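Local coordinates for DUF4847 domain-containing protein (Bacteroides vulgatus, PDB 4ZGF), which is of unknown function but binds calcium ions and probably has a lipocalin-like fold of the calycin type, at residues His12-Tyr17 and Tyr132-His137. Sequence-based numbering, arbitrary orientation. Where two conformers were deposited one is given.
Sequences HVVDFY and YIQFAH. With BEZ (benzoic acid), chain K.
A classic beta bulge interrupts the antiparallel pairing of strands 11-21 and 132-136 in the curled sheet of this calycin-clan protein: Val-14 and Asp-15 both face Gln-134. Val-14 N-H hydrogen-bonds to Gln-134 O (2.8 Å), whereas Gln-134 N turns to Asp-15 O (3.1 Å), and regular pairing resumes beyond the bulge on both sides. The carboxylate of Asp-15 accepts the next backbone N-H, that of Phe-16, and also bonds Tyr-31 and Asn-32. On one face of the sheet, CD1 of Ile-133 lies off-centre against the Phe-16 ring, while CG2 of Val-13 meets CE2 of Phe-135; Phe-105 of helix 100-111 packs against Val-13, Ile-133 and Phe-135. Across the other face, Tyr-132 (chi1 55°) places one face of its ring against Tyr-17, whose CB sits over the ring centre. The rings are almost parallel (9°) but offset, Tyr-17 CG lying 3.3 Å from Tyr-132 CE1, and Tyr-17 CE1 packs on Gln-134 CB (3.6 Å). A serine here would probably uncover Gln-134 CB and part of the Tyr-132 ring, CB alone staying over it. At the bulge Val-14 points toward strand 132-136, and its CG2 touches CB of Ala-136, which lies 3.4 Å from C1 of the bound benzoic acid.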
ATOM      1  N   HIS A  12      -6.458   4.254   0.040  1.00  5.03           N
ATOM      2  CA  HIS A  12      -6.947   3.114  -0.712  1.00  5.13           C
ATOM      3  C   HIS A  12      -5.861   2.606  -1.644  1.00  5.05           C
ATOM      4  O   HIS A  12      -5.177   3.410  -2.293  1.00  5.25           O
ATOM      5  CB  HIS A  12      -8.164   3.550  -1.558  1.00  5.51           C
ATOM      6  CG  HIS A  12      -9.335   4.012  -0.774  1.00  5.97           C
ATOM      7  ND1 HIS A  12     -10.352   3.167  -0.408  1.00  6.59           N
ATOM      8  CD2 HIS A  12      -9.632   5.243  -0.293  1.00  6.91           C
ATOM      9  CE1 HIS A  12     -11.241   3.879   0.244  1.00  7.90           C
ATOM     10  NE2 HIS A  12     -10.837   5.130   0.336  1.00  7.81           N
ATOM     11  N   VAL A  13      -5.692   1.286  -1.758  1.00  5.18           N
ATOM     12  CA  VAL A  13      -4.609   0.763  -2.599  1.00  5.31           C
ATOM     13  C   VAL A  13      -4.876   1.042  -4.086  1.00  4.99           C
ATOM     14  O   VAL A  13      -5.954   0.818  -4.625  1.00  5.77           O
ATOM     15  CB  VAL A  13      -4.455  -0.755  -2.381  1.00  5.86           C
ATOM     16  CG1 VAL A  13      -3.516  -1.374  -3.391  1.00  6.75           C
ATOM     17  CG2 VAL A  13      -3.941  -1.017  -0.986  1.00  6.22           C
ATOM     18  N   VAL A  14      -3.806   1.529  -4.724  1.00  5.08           N
ATOM     19  CA  VAL A  14      -3.741   1.665  -6.187  1.00  5.45           C
ATOM     20  C   VAL A  14      -3.115   0.408  -6.782  1.00  5.48           C
ATOM     21  O   VAL A  14      -3.751  -0.299  -7.572  1.00  6.28           O
ATOM     22  CB  VAL A  14      -3.000   2.951  -6.594  1.00  5.73           C
ATOM     23  CG1 VAL A  14      -2.861   3.039  -8.110  1.00  6.81           C
ATOM     24  CG2 VAL A  14      -3.699   4.173  -6.039  1.00  6.47           C
ATOM     25  N   ASP A  15      -1.855   0.109  -6.440  1.00  5.56           N
ATOM     26  CA  ASP A  15      -1.191  -1.113  -6.941  1.00  5.71           C
ATOM     27  C   ASP A  15       0.100  -1.284  -6.149  1.00  5.54           C
ATOM     28  O   ASP A  15       0.500  -0.422  -5.339  1.00  5.91           O
ATOM     29  CB  ASP A  15      -0.896  -0.992  -8.467  1.00  5.83           C
ATOM     30  CG  ASP A  15      -0.907  -2.302  -9.254  1.00  5.60           C
ATOM     31  OD1 ASP A  15      -0.665  -3.374  -8.659  1.00  6.08           O
ATOM     32  OD2 ASP A  15      -1.120  -2.204 -10.492  1.00  6.33           O
ATOM     33  N   PHE A  16       0.709  -2.432  -6.414  1.00  5.93           N
ATOM     34  CA  PHE A  16       2.084  -2.749  -6.005  1.00  6.47           C
ATOM     35  C   PHE A  16       2.973  -2.470  -7.189  1.00  6.87           C
ATOM     36  O   PHE A  16       2.613  -2.803  -8.311  1.00 10.43           O
ATOM     37  CB  PHE A  16       2.167  -4.224  -5.606  1.00  6.58           C
ATOM     38  CG  PHE A  16       1.335  -4.599  -4.406  1.00  6.75           C
ATOM     39  CD1 PHE A  16      -0.005  -4.915  -4.544  1.00  7.63           C
ATOM     40  CD2 PHE A  16       1.891  -4.675  -3.130  1.00  7.53           C
ATOM     41  CE1 PHE A  16      -0.790  -5.272  -3.447  1.00  8.28           C
ATOM     42  CE2 PHE A  16       1.123  -5.056  -2.036  1.00  8.39           C
ATOM     43  CZ  PHE A  16      -0.200  -5.358  -2.197  1.00  8.86           C
ATOM     44  N   TYR A  17       4.129  -1.849  -6.966  1.00  6.33           N
ATOM     45  CA  TYR A  17       4.996  -1.417  -8.045  1.00  6.54           C
ATOM     46  C   TYR A  17       6.351  -2.090  -7.928  1.00  7.19           C
ATOM     47  O   TYR A  17       6.913  -2.202  -6.829  1.00  8.51           O
ATOM     48  CB  TYR A  17       5.179   0.111  -8.007  1.00  6.56           C
ATOM     49  CG  TYR A  17       3.910   0.857  -8.411  1.00  6.05           C
ATOM     50  CD1 TYR A  17       2.808   0.894  -7.582  1.00  6.17           C
ATOM     51  CD2 TYR A  17       3.819   1.499  -9.634  1.00  6.11           C
ATOM     52  CE1 TYR A  17       1.643   1.527  -7.951  1.00  6.22           C
ATOM     53  CE2 TYR A  17       2.667   2.173 -10.014  1.00  6.60           C
ATOM     54  CZ  TYR A  17       1.578   2.173  -9.183  1.00  6.52           C
ATOM     55  OH  TYR A  17       0.387   2.784  -9.509  1.00  7.62           O
ATOM     56  N   TYR A 132       7.408  -0.580  -4.294  1.00  6.62           N
ATOM     57  CA  TYR A 132       6.617   0.206  -3.342  1.00  6.51           C
ATOM     58  C   TYR A 132       5.162  -0.161  -3.509  1.00  6.30           C
ATOM     59  O   TYR A 132       4.751  -0.705  -4.528  1.00  7.45           O
ATOM     60  CB  TYR A 132       6.833   1.717  -3.497  1.00  6.71           C
ATOM     61  CG  TYR A 132       6.593   2.308  -4.864  1.00  6.72           C
ATOM     62  CD1 TYR A 132       5.338   2.755  -5.266  1.00  7.13           C
ATOM     63  CD2 TYR A 132       7.637   2.446  -5.763  1.00  7.50           C
ATOM     64  CE1 TYR A 132       5.130   3.321  -6.511  1.00  7.07           C
ATOM     65  CE2 TYR A 132       7.438   2.972  -7.028  1.00  8.23           C
ATOM     66  CZ  TYR A 132       6.189   3.426  -7.408  1.00  7.54           C
ATOM     67  OH  TYR A 132       6.049   3.963  -8.663  1.00  8.71           O
ATOM     68  N   ILE A 133       4.370   0.181  -2.491  1.00  6.30           N
ATOM     69  CA  ILE A 133       2.903   0.153  -2.606  1.00  6.20           C
ATOM     70  C   ILE A 133       2.470   1.610  -2.679  1.00  5.90           C
ATOM     71  O   ILE A 133       2.993   2.481  -1.968  1.00  7.00           O
ATOM     72  CB  ILE A 133       2.257  -0.645  -1.471  1.00  7.23           C
ATOM     73  CG1 ILE A 133       0.743  -0.707  -1.653  1.00  7.74           C
ATOM     74  CG2 ILE A 133       2.682  -0.164  -0.091  1.00  7.56           C
ATOM     75  CD1 ILE A 133       0.063  -1.695  -0.710  1.00  9.07           C
ATOM     76  N   GLN A 134       1.472   1.873  -3.534  0.50  5.85           N
ATOM     77  CA  GLN A 134       0.923   3.214  -3.704  0.50  5.81           C
ATOM     78  C   GLN A 134      -0.542   3.231  -3.309  0.50  5.53           C
ATOM     79  O   GLN A 134      -1.312   2.326  -3.693  0.50  6.00           O
ATOM     80  CB  GLN A 134       1.101   3.712  -5.143  0.50  6.29           C
ATOM     81  CG  GLN A 134       0.680   5.172  -5.339  0.50  6.74           C
ATOM     82  CD  GLN A 134       0.993   5.770  -6.702  0.50  7.38           C
ATOM     83  OE1 GLN A 134       0.687   5.197  -7.752  0.50  9.65           O
ATOM     84  NE2 GLN A 134       1.566   6.957  -6.689  0.50  6.32           N
ATOM     85  N   PHE A 135      -0.911   4.287  -2.595  1.00  5.80           N
ATOM     86  CA  PHE A 135      -2.296   4.542  -2.189  1.00  5.64           C
ATOM     87  C   PHE A 135      -2.767   5.899  -2.724  1.00  5.55           C
ATOM     88  O   PHE A 135      -1.965   6.788  -3.002  1.00  6.52           O
ATOM     89  CB  PHE A 135      -2.391   4.650  -0.658  1.00  5.52           C
ATOM     90  CG  PHE A 135      -1.941   3.437   0.110  1.00  5.75           C
ATOM     91  CD1 PHE A 135      -0.618   3.257   0.450  1.00  7.25           C
ATOM     92  CD2 PHE A 135      -2.859   2.488   0.561  1.00  6.35           C
ATOM     93  CE1 PHE A 135      -0.238   2.148   1.213  1.00  8.79           C
ATOM     94  CE2 PHE A 135      -2.465   1.405   1.313  1.00  7.95           C
ATOM     95  CZ  PHE A 135      -1.170   1.257   1.647  1.00  9.02           C
ATOM     96  N   ALA A 136      -4.089   6.029  -2.796  1.00  5.53           N
ATOM     97  CA  ALA A 136      -4.769   7.284  -3.116  1.00  5.90           C
ATOM     98  C   ALA A 136      -5.888   7.535  -2.103  1.00  5.65           C
ATOM     99  O   ALA A 136      -6.251   6.634  -1.329  1.00  6.12           O
ATOM    100  CB  ALA A 136      -5.367   7.218  -4.533  1.00  7.24           C
ATOM    101  N   HIS A 137      -6.480   8.731  -2.119  1.00  5.69           N
ATOM    102  CA  HIS A 137      -7.570   9.026  -1.192  1.00  5.96           C
ATOM    103  C   HIS A 137      -8.966   8.692  -1.702  1.00  6.53           C
ATOM    104  O   HIS A 137      -9.952   8.974  -1.057  1.00  9.02           O
ATOM    105  CB  HIS A 137      -7.539  10.469  -0.745  1.00  6.46           C
ATOM    106  CG  HIS A 137      -6.477  10.779   0.272  1.00  6.73           C
ATOM    107  ND1 HIS A 137      -6.342  10.055   1.447  1.00  6.61           N
ATOM    108  CD2 HIS A 137      -5.546  11.747   0.325  1.00  8.15           C
ATOM    109  CE1 HIS A 137      -5.392  10.593   2.178  1.00  7.52           C
ATOM    110  NE2 HIS A 137      -4.885  11.607   1.522  1.00  8.09           N
TER
HETATM  111  C   BEZ K 210      -7.338   8.854  -6.979  1.00 11.40           C
HETATM  112  O1  BEZ K 210      -8.179   7.922  -7.240  1.00 12.01           O
HETATM  113  O2  BEZ K 210      -7.613   9.894  -6.267  1.00 11.63           O
HETATM  114  C1  BEZ K 210      -5.946   8.736  -7.542  1.00 10.98           C
HETATM  115  C2  BEZ K 210      -5.046   9.833  -7.484  1.00 11.51           C
HETATM  116  C3  BEZ K 210      -3.742   9.657  -7.963  1.00 12.09           C
HETATM  117  C4  BEZ K 210      -3.294   8.431  -8.479  1.00 11.82           C
HETATM  118  C5  BEZ K 210      -4.200   7.297  -8.537  1.00 10.75           C
HETATM  119  C6  BEZ K 210      -5.498   7.505  -8.071  1.00 10.69           C